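Local coordinates for ketosynthase (PDB 6KXF), which probably elongates acyl chains carried on acyl carrier protein by two carbons, through decarboxylative condensation with malonyl-ACP, at residues S19-G24 / S332-S337; T270-D275 / D309-A314; D296-H301 / A323-V328. All coordinates share one frame; numbering follows the deposited sequence.

In the fold
From the N terminus the chain runs through strand 10-19 into residues 19-24, whose partner, residues 332-337, comes some 308 residues later; contact 1 thus ties the end of strand 10-19 to helix 331-334 in the C-terminal half and closes a loop that holds both other contacts. Within it, residues 270-275 lead into helix 274-288, the chain passes strand 297-299, and helix 306-320 returns to close contact 2. Strand 326-328 then comes alongside strand 297-299 in contact 3, so contacts 2 and 3 cross in the chain order, joined by Glu312 OE1 at His301 N. All three contacts reach the bound phosphopantetheine amide, and His301 and His336 meet on its amide oxygen.

Contact 1: S19-G24 / S332-S337; sequences SSIGTG and SMLGHS. With DYF ([(3~{R})-2,2-dimethyl-4-[[3-[2-[[(~{E})-oct-2-enoyl]amino]ethylamino]-3-oxidanylidene-propyl]amino]-3-oxidanyl-4-oxidanylidene-butyl] dihydrogen phosphate), chain D.
An ST turn within a type I beta turn, where strand 10-19 of the thiolase-like fold ends, sets Ile21 against Leu334, the last residue of helix 331-334. Serine suits position 19 because its hydroxyl serves twice: Ser19 OG donates to Gly22 O at 2.7 Å, on a lone pair in the carbonyl plane, and accepts from Ile21 N. Gly22 adopts backbone angles at which any side chain would jam against the carbonyl of Ile21. With CG1 of Ile21 between its backbone N and carbonyl carbon (chi1 70°), CG1, CG2 and CD1 all reach one methyl, Leu334 CD2, the closest being CG1 at 3.6 Å; the two side chains cross at about a right angle. Tyr28 of helix 25-34 packs on both. The polar side of the contact is bridged by a water, which donates to Leu334 O (2.6 Å) and hydrogen-bonds Ser20 OG. Gly335, with phi 67°, ends the helix and turns the chain toward His336, which lies beside Cys170, consistent with the Cys-His-His site of ketosynthases. The His336 ring accepts at ND1 from Met338 N, and its NE2 donates almost straight to the octenoyl amide oxygen O24 of the ligand, 2.7 Å at 175°.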
# COMPACT_ATOMS: atom_id res chain seq x y z
N SER A 19 -11.72 14.41 -10.06
CA SER A 19 -12.71 13.89 -9.12
C SER A 19 -14.09 13.76 -9.77
O SER A 19 -14.32 14.27 -10.85
CB SER A 19 -12.81 14.75 -7.88
OG SER A 19 -13.55 15.94 -8.13
N SER A 20 -14.99 13.10 -9.04
CA SER A 20 -16.40 12.89 -9.43
C SER A 20 -17.23 14.18 -9.32
O SER A 20 -18.38 14.20 -9.75
CB SER A 20 -17.00 11.76 -8.59
OG SER A 20 -17.03 12.12 -7.22
N ILE A 21 -16.69 15.24 -8.70
CA ILE A 21 -17.42 16.49 -8.54
C ILE A 21 -16.67 17.65 -9.20
O ILE A 21 -16.97 18.80 -8.91
CB ILE A 21 -17.72 16.81 -7.06
CG1 ILE A 21 -16.46 17.19 -6.27
CG2 ILE A 21 -18.50 15.69 -6.42
CD1 ILE A 21 -16.72 17.81 -4.93
N GLY A 22 -15.68 17.35 -10.05
CA GLY A 22 -14.92 18.39 -10.77
C GLY A 22 -13.50 17.99 -11.12
O GLY A 22 -12.82 17.30 -10.33
N THR A 23 -13.04 18.46 -12.28
CA THR A 23 -11.66 18.35 -12.76
C THR A 23 -11.00 19.73 -12.67
O THR A 23 -11.53 20.69 -13.19
CB THR A 23 -11.64 17.73 -14.16
OG1 THR A 23 -11.99 16.37 -13.90
CG2 THR A 23 -10.30 17.78 -14.88
N GLY A 24 -9.85 19.80 -11.98
CA GLY A 24 -9.13 21.01 -11.71
C GLY A 24 -9.67 21.71 -10.49
O GLY A 24 -10.83 21.43 -10.05
N SER A 332 -19.10 12.16 1.77
CA SER A 332 -20.56 12.40 1.53
C SER A 332 -20.79 12.85 0.07
O SER A 332 -21.80 12.50 -0.56
CB SER A 332 -21.13 13.39 2.51
OG SER A 332 -20.58 14.68 2.35
N MET A 333 -19.84 13.63 -0.47
CA MET A 333 -19.93 14.18 -1.83
C MET A 333 -19.21 13.26 -2.83
O MET A 333 -19.73 12.99 -3.88
CB MET A 333 -19.31 15.57 -1.88
CG MET A 333 -20.10 16.61 -1.11
SD MET A 333 -19.27 18.22 -1.07
CE MET A 333 -18.25 17.97 0.39
N LEU A 334 -17.99 12.81 -2.50
CA LEU A 334 -17.08 12.10 -3.48
C LEU A 334 -17.36 10.60 -3.56
O LEU A 334 -16.87 9.95 -4.46
CB LEU A 334 -15.63 12.28 -3.03
CG LEU A 334 -15.07 13.70 -3.22
CD1 LEU A 334 -13.58 13.73 -2.86
CD2 LEU A 334 -15.31 14.16 -4.64
N GLY A 335 -18.05 10.04 -2.56
CA GLY A 335 -17.95 8.62 -2.32
C GLY A 335 -16.56 8.26 -1.84
O GLY A 335 -15.77 9.14 -1.46
N HIS A 336 -16.23 6.96 -1.86
CA HIS A 336 -14.93 6.52 -1.33
C HIS A 336 -13.97 6.32 -2.50
O HIS A 336 -14.03 5.31 -3.20
CB HIS A 336 -15.09 5.27 -0.45
CG HIS A 336 -13.91 4.95 0.41
ND1 HIS A 336 -12.65 5.40 0.12
CD2 HIS A 336 -13.79 4.17 1.50
CE1 HIS A 336 -11.80 4.99 1.04
NE2 HIS A 336 -12.48 4.21 1.90
N SER A 337 -13.08 7.28 -2.72
CA SER A 337 -12.08 7.18 -3.81
C SER A 337 -10.81 6.41 -3.38
O SER A 337 -9.80 6.45 -4.03
CB SER A 337 -11.76 8.55 -4.35
OG SER A 337 -11.34 9.44 -3.35
C29 DYF D . -10.18 -2.60 0.40
C26 DYF D . -10.78 0.78 2.31
C25 DYF D . -11.46 0.70 3.47
O13 DYF D . -17.13 -2.14 8.38
C21 DYF D . -11.08 1.59 6.96
C17 DYF D . -14.65 1.18 7.58
O11 DYF D . -15.28 -4.65 10.08
N22 DYF D . -11.11 2.17 5.74
C10 DYF D . -16.50 -4.15 9.55
N19 DYF D . -13.27 1.35 7.94
C30 DYF D . -8.81 -3.18 -0.02
C31 DYF D . -8.84 -4.40 -0.95
N14 DYF D . -14.88 -2.50 8.50
C28 DYF D . -9.98 -1.51 1.46
C27 DYF D . -10.83 -0.28 1.20
C23 DYF D . -11.39 1.92 4.42
C20 DYF D . -12.36 2.36 7.47
C16 DYF D . -15.19 -0.05 8.29
C15 DYF D . -14.57 -1.31 7.74
C12 DYF D . -16.25 -2.85 8.77
C01 DYF D . -16.11 -5.62 7.49
C02 DYF D . -17.04 -5.33 8.69
C03 DYF D . -18.47 -5.08 8.18
C04 DYF D . -17.08 -6.56 9.63
O05 DYF D . -17.97 -6.30 10.69
P06 DYF D . -17.48 -6.15 12.27
O07 DYF D . -17.81 -7.46 12.98
O08 DYF D . -18.36 -5.06 12.86
O09 DYF D . -15.98 -6.06 12.46
O18 DYF D . -15.30 1.86 6.83
O24 DYF D . -11.46 3.08 4.08
O HOH W 1 -15.36 9.66 -6.51

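Contact 2: T270-D275 / D309-A314; sequences TAPNRD and DKTESA. With DYF ([(3~{R})-2,2-dimethyl-4-[[3-[2-[[(~{E})-oct-2-enoyl]amino]ethylamino]-3-oxidanylidene-propyl]amino]-3-oxidanyl-4-oxidanylidene-butyl] dihydrogen phosphate), chain D.
Asn273 OD1 is gripped by two backbone N-H groups at the start of helix 274-288, weakly by Asp275 N (3.1 Å) and also by Gly276 N, while the carbonyl carbon of Asn273 rests against the Thr311 methyl of helix 306-320. Asparagine suits this N-cap because its short amide reaches forward to N-H groups of the first turn. Thr311 meets residues 272-274 with both branches. Its CG2, anti to the backbone N, presses on the start of the helix, 3.3 Å from Arg274 N; its OG1 bonds to Ala307 O one turn back and meets the Pro272 ring at CG (3.9 Å). One turn further on, Ala314 CB lies over one face of the Arg274 guanidinium, 3.8 Å from CZ and offset toward the rim; a residue this small lets the flat group lie close. The arginine chain bends at chi3, and its NE forms a salt bridge with Asp318. Earlier in this loop, Thr270 O accepts from the ligand's N14 (3.2 Å), and Thr270 OG1 makes a weak bond to its O11; Leu42 of the ACP chain packs on Thr270. The arrangement is that of an N-capped helix start packed against the side of a second helix, beside the bound phosphopantetheine arm, where the carrier protein docks.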
# COMPACT_ATOMS: atom_id res chain seq x y z
N THR A 270 -9.71 -5.71 9.70
CA THR A 270 -10.66 -4.91 8.96
C THR A 270 -11.36 -3.86 9.83
O THR A 270 -11.76 -2.82 9.32
CB THR A 270 -11.69 -5.78 8.21
OG1 THR A 270 -12.58 -6.40 9.16
CG2 THR A 270 -11.03 -6.80 7.30
N ALA A 271 -11.52 -4.13 11.13
CA ALA A 271 -12.25 -3.26 12.02
C ALA A 271 -11.38 -2.07 12.38
O ALA A 271 -10.19 -2.25 12.62
CB ALA A 271 -12.66 -3.99 13.28
N PRO A 272 -11.94 -0.85 12.48
CA PRO A 272 -11.17 0.30 12.96
C PRO A 272 -11.04 0.21 14.48
O PRO A 272 -11.79 -0.48 15.09
CB PRO A 272 -12.04 1.50 12.56
CG PRO A 272 -13.43 0.94 12.59
CD PRO A 272 -13.30 -0.48 12.07
N ASN A 273 -10.12 0.98 15.05
CA ASN A 273 -9.80 0.90 16.44
C ASN A 273 -9.76 2.31 17.02
O ASN A 273 -8.99 3.15 16.55
CB ASN A 273 -8.46 0.22 16.65
CG ASN A 273 -8.23 -0.13 18.09
OD1 ASN A 273 -7.67 0.67 18.82
ND2 ASN A 273 -8.70 -1.31 18.50
N ARG A 274 -10.57 2.57 18.06
CA ARG A 274 -10.64 3.91 18.58
C ARG A 274 -9.34 4.33 19.25
O ARG A 274 -8.97 5.53 19.19
CB ARG A 274 -11.86 4.06 19.48
CG ARG A 274 -11.56 4.09 20.96
CD ARG A 274 -12.88 3.91 21.67
NE ARG A 274 -13.11 4.99 22.59
CZ ARG A 274 -14.24 5.12 23.26
NH1 ARG A 274 -15.22 4.26 23.07
NH2 ARG A 274 -14.38 6.09 24.13
N ASP A 275 -8.60 3.40 19.87
CA ASP A 275 -7.38 3.81 20.55
C ASP A 275 -6.29 4.15 19.50
O ASP A 275 -5.53 5.14 19.64
CB ASP A 275 -6.91 2.72 21.52
CG ASP A 275 -7.91 2.49 22.64
OD1 ASP A 275 -8.39 3.49 23.22
OD2 ASP A 275 -8.26 1.34 22.87
N ASP A 309 -17.84 5.30 11.37
CA ASP A 309 -18.22 6.60 11.85
C ASP A 309 -18.42 6.57 13.37
O ASP A 309 -18.15 7.55 14.06
CB ASP A 309 -19.46 7.12 11.15
CG ASP A 309 -19.31 7.32 9.64
OD1 ASP A 309 -18.19 7.10 9.07
OD2 ASP A 309 -20.35 7.65 9.03
N LYS A 310 -18.92 5.45 13.88
CA LYS A 310 -19.03 5.26 15.32
C LYS A 310 -17.64 5.32 15.98
O LYS A 310 -17.44 6.03 16.97
CB LYS A 310 -19.71 3.90 15.56
CG LYS A 310 -19.76 3.42 17.01
CD LYS A 310 -20.30 2.00 17.16
CE LYS A 310 -20.16 1.46 18.58
NZ LYS A 310 -21.02 2.21 19.52
N THR A 311 -16.68 4.54 15.45
CA THR A 311 -15.37 4.44 16.09
C THR A 311 -14.59 5.75 15.97
O THR A 311 -13.84 6.13 16.89
CB THR A 311 -14.57 3.27 15.50
OG1 THR A 311 -15.33 2.10 15.74
CG2 THR A 311 -13.20 3.12 16.10
N GLU A 312 -14.71 6.41 14.81
CA GLU A 312 -13.94 7.61 14.55
C GLU A 312 -14.42 8.75 15.46
O GLU A 312 -13.63 9.47 16.00
CB GLU A 312 -14.01 7.99 13.07
CG GLU A 312 -13.01 9.09 12.72
CD GLU A 312 -12.96 9.45 11.25
OE1 GLU A 312 -12.03 10.22 10.86
OE2 GLU A 312 -13.89 8.99 10.50
N SER A 313 -15.73 8.91 15.57
CA SER A 313 -16.36 9.85 16.48
C SER A 313 -15.84 9.65 17.91
O SER A 313 -15.46 10.63 18.61
CB SER A 313 -17.86 9.63 16.41
OG SER A 313 -18.51 10.60 17.21
N ALA A 314 -15.78 8.38 18.35
CA ALA A 314 -15.30 8.03 19.73
C ALA A 314 -13.85 8.47 19.89
O ALA A 314 -13.46 9.03 20.92
CB ALA A 314 -15.43 6.54 19.98
C29 DYF D . -10.18 -2.60 0.40
C26 DYF D . -10.78 0.78 2.31
C25 DYF D . -11.46 0.70 3.47
O13 DYF D . -17.13 -2.14 8.38
C21 DYF D . -11.08 1.59 6.96
C17 DYF D . -14.65 1.18 7.58
O11 DYF D . -15.28 -4.65 10.08
N22 DYF D . -11.11 2.17 5.74
C10 DYF D . -16.50 -4.15 9.55
N19 DYF D . -13.27 1.35 7.94
C30 DYF D . -8.81 -3.18 -0.02
C31 DYF D . -8.84 -4.40 -0.95
N14 DYF D . -14.88 -2.50 8.50
C28 DYF D . -9.98 -1.51 1.46
C27 DYF D . -10.83 -0.28 1.20
C23 DYF D . -11.39 1.92 4.42
C20 DYF D . -12.36 2.36 7.47
C16 DYF D . -15.19 -0.05 8.29
C15 DYF D . -14.57 -1.31 7.74
C12 DYF D . -16.25 -2.85 8.77
C01 DYF D . -16.11 -5.62 7.49
C02 DYF D . -17.04 -5.33 8.69
C03 DYF D . -18.47 -5.08 8.18
C04 DYF D . -17.08 -6.56 9.63
O05 DYF D . -17.97 -6.30 10.69
P06 DYF D . -17.48 -6.15 12.27
O07 DYF D . -17.81 -7.46 12.98
O08 DYF D . -18.36 -5.06 12.86
O09 DYF D . -15.98 -6.06 12.46
O18 DYF D . -15.30 1.86 6.83
O24 DYF D . -11.46 3.08 4.08

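Contact 3: D296-H301 / A323-V328; sequences DFISAH and APPRTV. With DYF ([(3~{R})-2,2-dimethyl-4-[[3-[2-[[(~{E})-oct-2-enoyl]amino]ethylamino]-3-oxidanylidene-propyl]amino]-3-oxidanyl-4-oxidanylidene-butyl] dihydrogen phosphate), chain D.
Two parallel strands of a beta-alpha-beta unit, 297-299 and 326-328 with helix 306-320 between them in the chain, are joined here through Ile298. Its N donates to Arg326 O (2.8 Å), its O accepts from Val328 N (2.9 Å), and one step on Ala300 N donates to Val328 O (2.8 Å). Ile298 and Thr327 lie side by side on the face covered by helix 306-320, where Ile316 and Tyr320 meet the isoleucine. On the opposite face Phe297 CE1 touches Val328 CG2 at 3.9 Å, both residues packing on Ile358. Both branches of the threonine are used: OG1, beside the backbone N (chi1 -59°), reaches back to Pro325 O from above the carbonyl plane, and CG2 lies 3.7 Å from Ala300 CB. A glycine in place of Thr327 would probably leave Pro325 O without this donor and open a gap beside Ala300 and Ile298. Near Asp296, two waters link its O to Arg326, one through N and NE, the other through NH2. Past Ala300, His301 NE2 donates to the ligand's O24 (2.9 Å); with His336 on the same oxygen, the paired imidazole N-H groups would be expected to polarise that amide carbonyl.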
# COMPACT_ATOMS: atom_id res chain seq x y z
N ASP A 296 -9.55 24.24 13.64
CA ASP A 296 -10.80 24.84 13.18
C ASP A 296 -11.83 23.78 12.78
O ASP A 296 -13.04 23.98 13.00
CB ASP A 296 -10.50 25.92 12.13
CG ASP A 296 -9.74 27.07 12.78
OD1 ASP A 296 -10.20 27.51 13.82
OD2 ASP A 296 -8.64 27.47 12.27
N PHE A 297 -11.42 22.71 12.10
CA PHE A 297 -12.33 21.61 11.85
C PHE A 297 -11.52 20.39 11.45
O PHE A 297 -10.32 20.50 11.12
CB PHE A 297 -13.38 21.97 10.79
CG PHE A 297 -12.93 21.90 9.35
CD1 PHE A 297 -13.05 20.73 8.63
CD2 PHE A 297 -12.43 23.02 8.70
CE1 PHE A 297 -12.68 20.66 7.30
CE2 PHE A 297 -12.05 22.95 7.36
CZ PHE A 297 -12.19 21.78 6.66
N ILE A 298 -12.19 19.24 11.52
CA ILE A 298 -11.66 17.96 11.14
C ILE A 298 -12.36 17.47 9.87
O ILE A 298 -13.61 17.37 9.83
CB ILE A 298 -11.85 16.95 12.28
CG1 ILE A 298 -11.25 17.47 13.59
CG2 ILE A 298 -11.31 15.57 11.84
CD1 ILE A 298 -11.50 16.53 14.77
N SER A 299 -11.54 17.09 8.88
CA SER A 299 -11.97 16.30 7.75
C SER A 299 -11.85 14.82 8.10
O SER A 299 -10.77 14.26 8.09
CB SER A 299 -11.18 16.69 6.51
OG SER A 299 -11.37 15.74 5.47
N ALA A 300 -12.98 14.19 8.45
CA ALA A 300 -13.03 12.88 8.93
C ALA A 300 -12.80 11.90 7.78
O ALA A 300 -13.17 12.17 6.64
CB ALA A 300 -14.37 12.58 9.57
N HIS A 301 -12.23 10.75 8.12
CA HIS A 301 -12.17 9.68 7.19
C HIS A 301 -13.59 9.32 6.75
O HIS A 301 -13.84 9.18 5.55
CB HIS A 301 -11.39 8.49 7.75
CG HIS A 301 -11.21 7.41 6.74
ND1 HIS A 301 -10.44 7.59 5.60
CD2 HIS A 301 -11.70 6.15 6.66
CE1 HIS A 301 -10.44 6.47 4.88
NE2 HIS A 301 -11.18 5.57 5.52
N ALA A 323 -16.81 18.82 23.63
CA ALA A 323 -17.02 19.83 22.57
C ALA A 323 -15.87 19.78 21.55
O ALA A 323 -15.02 20.67 21.50
CB ALA A 323 -17.18 21.19 23.21
N PRO A 324 -15.81 18.75 20.69
CA PRO A 324 -14.77 18.67 19.66
C PRO A 324 -14.96 19.71 18.55
O PRO A 324 -16.01 20.30 18.38
CB PRO A 324 -14.96 17.25 19.11
CG PRO A 324 -16.42 16.97 19.31
CD PRO A 324 -16.77 17.64 20.61
N PRO A 325 -13.97 19.90 17.66
CA PRO A 325 -14.19 20.74 16.49
C PRO A 325 -15.32 20.18 15.61
O PRO A 325 -15.65 19.00 15.67
CB PRO A 325 -12.84 20.72 15.74
CG PRO A 325 -11.85 20.17 16.75
CD PRO A 325 -12.64 19.30 17.68
N ARG A 326 -15.87 21.06 14.76
CA ARG A 326 -16.68 20.66 13.66
C ARG A 326 -15.96 19.55 12.90
O ARG A 326 -14.76 19.67 12.63
CB ARG A 326 -17.01 21.88 12.81
CG ARG A 326 -18.09 22.72 13.46
CD ARG A 326 -18.39 23.97 12.69
NE ARG A 326 -17.40 25.01 12.89
CZ ARG A 326 -17.58 26.26 12.46
NH1 ARG A 326 -18.74 26.61 11.91
NH2 ARG A 326 -16.61 27.13 12.59
N THR A 327 -16.70 18.50 12.53
CA THR A 327 -16.18 17.30 11.90
C THR A 327 -17.03 16.92 10.69
O THR A 327 -18.20 16.53 10.83
CB THR A 327 -16.12 16.11 12.86
OG1 THR A 327 -15.31 16.46 13.97
CG2 THR A 327 -15.58 14.85 12.21
N VAL A 328 -16.42 17.00 9.50
CA VAL A 328 -17.13 16.85 8.26
C VAL A 328 -16.56 15.67 7.47
O VAL A 328 -15.43 15.23 7.70
CB VAL A 328 -17.08 18.16 7.47
CG1 VAL A 328 -17.43 19.35 8.37
CG2 VAL A 328 -15.75 18.39 6.77
C29 DYF D . -10.18 -2.60 0.40
C26 DYF D . -10.78 0.78 2.31
C25 DYF D . -11.46 0.70 3.47
O13 DYF D . -17.13 -2.14 8.38
C21 DYF D . -11.08 1.59 6.96
C17 DYF D . -14.65 1.18 7.58
O11 DYF D . -15.28 -4.65 10.08
N22 DYF D . -11.11 2.17 5.74
C10 DYF D . -16.50 -4.15 9.55
N19 DYF D . -13.27 1.35 7.94
C30 DYF D . -8.81 -3.18 -0.02
C31 DYF D . -8.84 -4.40 -0.95
N14 DYF D . -14.88 -2.50 8.50
C28 DYF D . -9.98 -1.51 1.46
C27 DYF D . -10.83 -0.28 1.20
C23 DYF D . -11.39 1.92 4.42
C20 DYF D . -12.36 2.36 7.47
C16 DYF D . -15.19 -0.05 8.29
C15 DYF D . -14.57 -1.31 7.74
C12 DYF D . -16.25 -2.85 8.77
C01 DYF D . -16.11 -5.62 7.49
C02 DYF D . -17.04 -5.33 8.69
C03 DYF D . -18.47 -5.08 8.18
C04 DYF D . -17.08 -6.56 9.63
O05 DYF D . -17.97 -6.30 10.69
P06 DYF D . -17.48 -6.15 12.27
O07 DYF D . -17.81 -7.46 12.98
O08 DYF D . -18.36 -5.06 12.86
O09 DYF D . -15.98 -6.06 12.46
O18 DYF D . -15.30 1.86 6.83
O24 DYF D . -11.46 3.08 4.08
O HOH W 2 -15.13 23.86 14.92
O HOH W 3 -14.16 26.37 13.56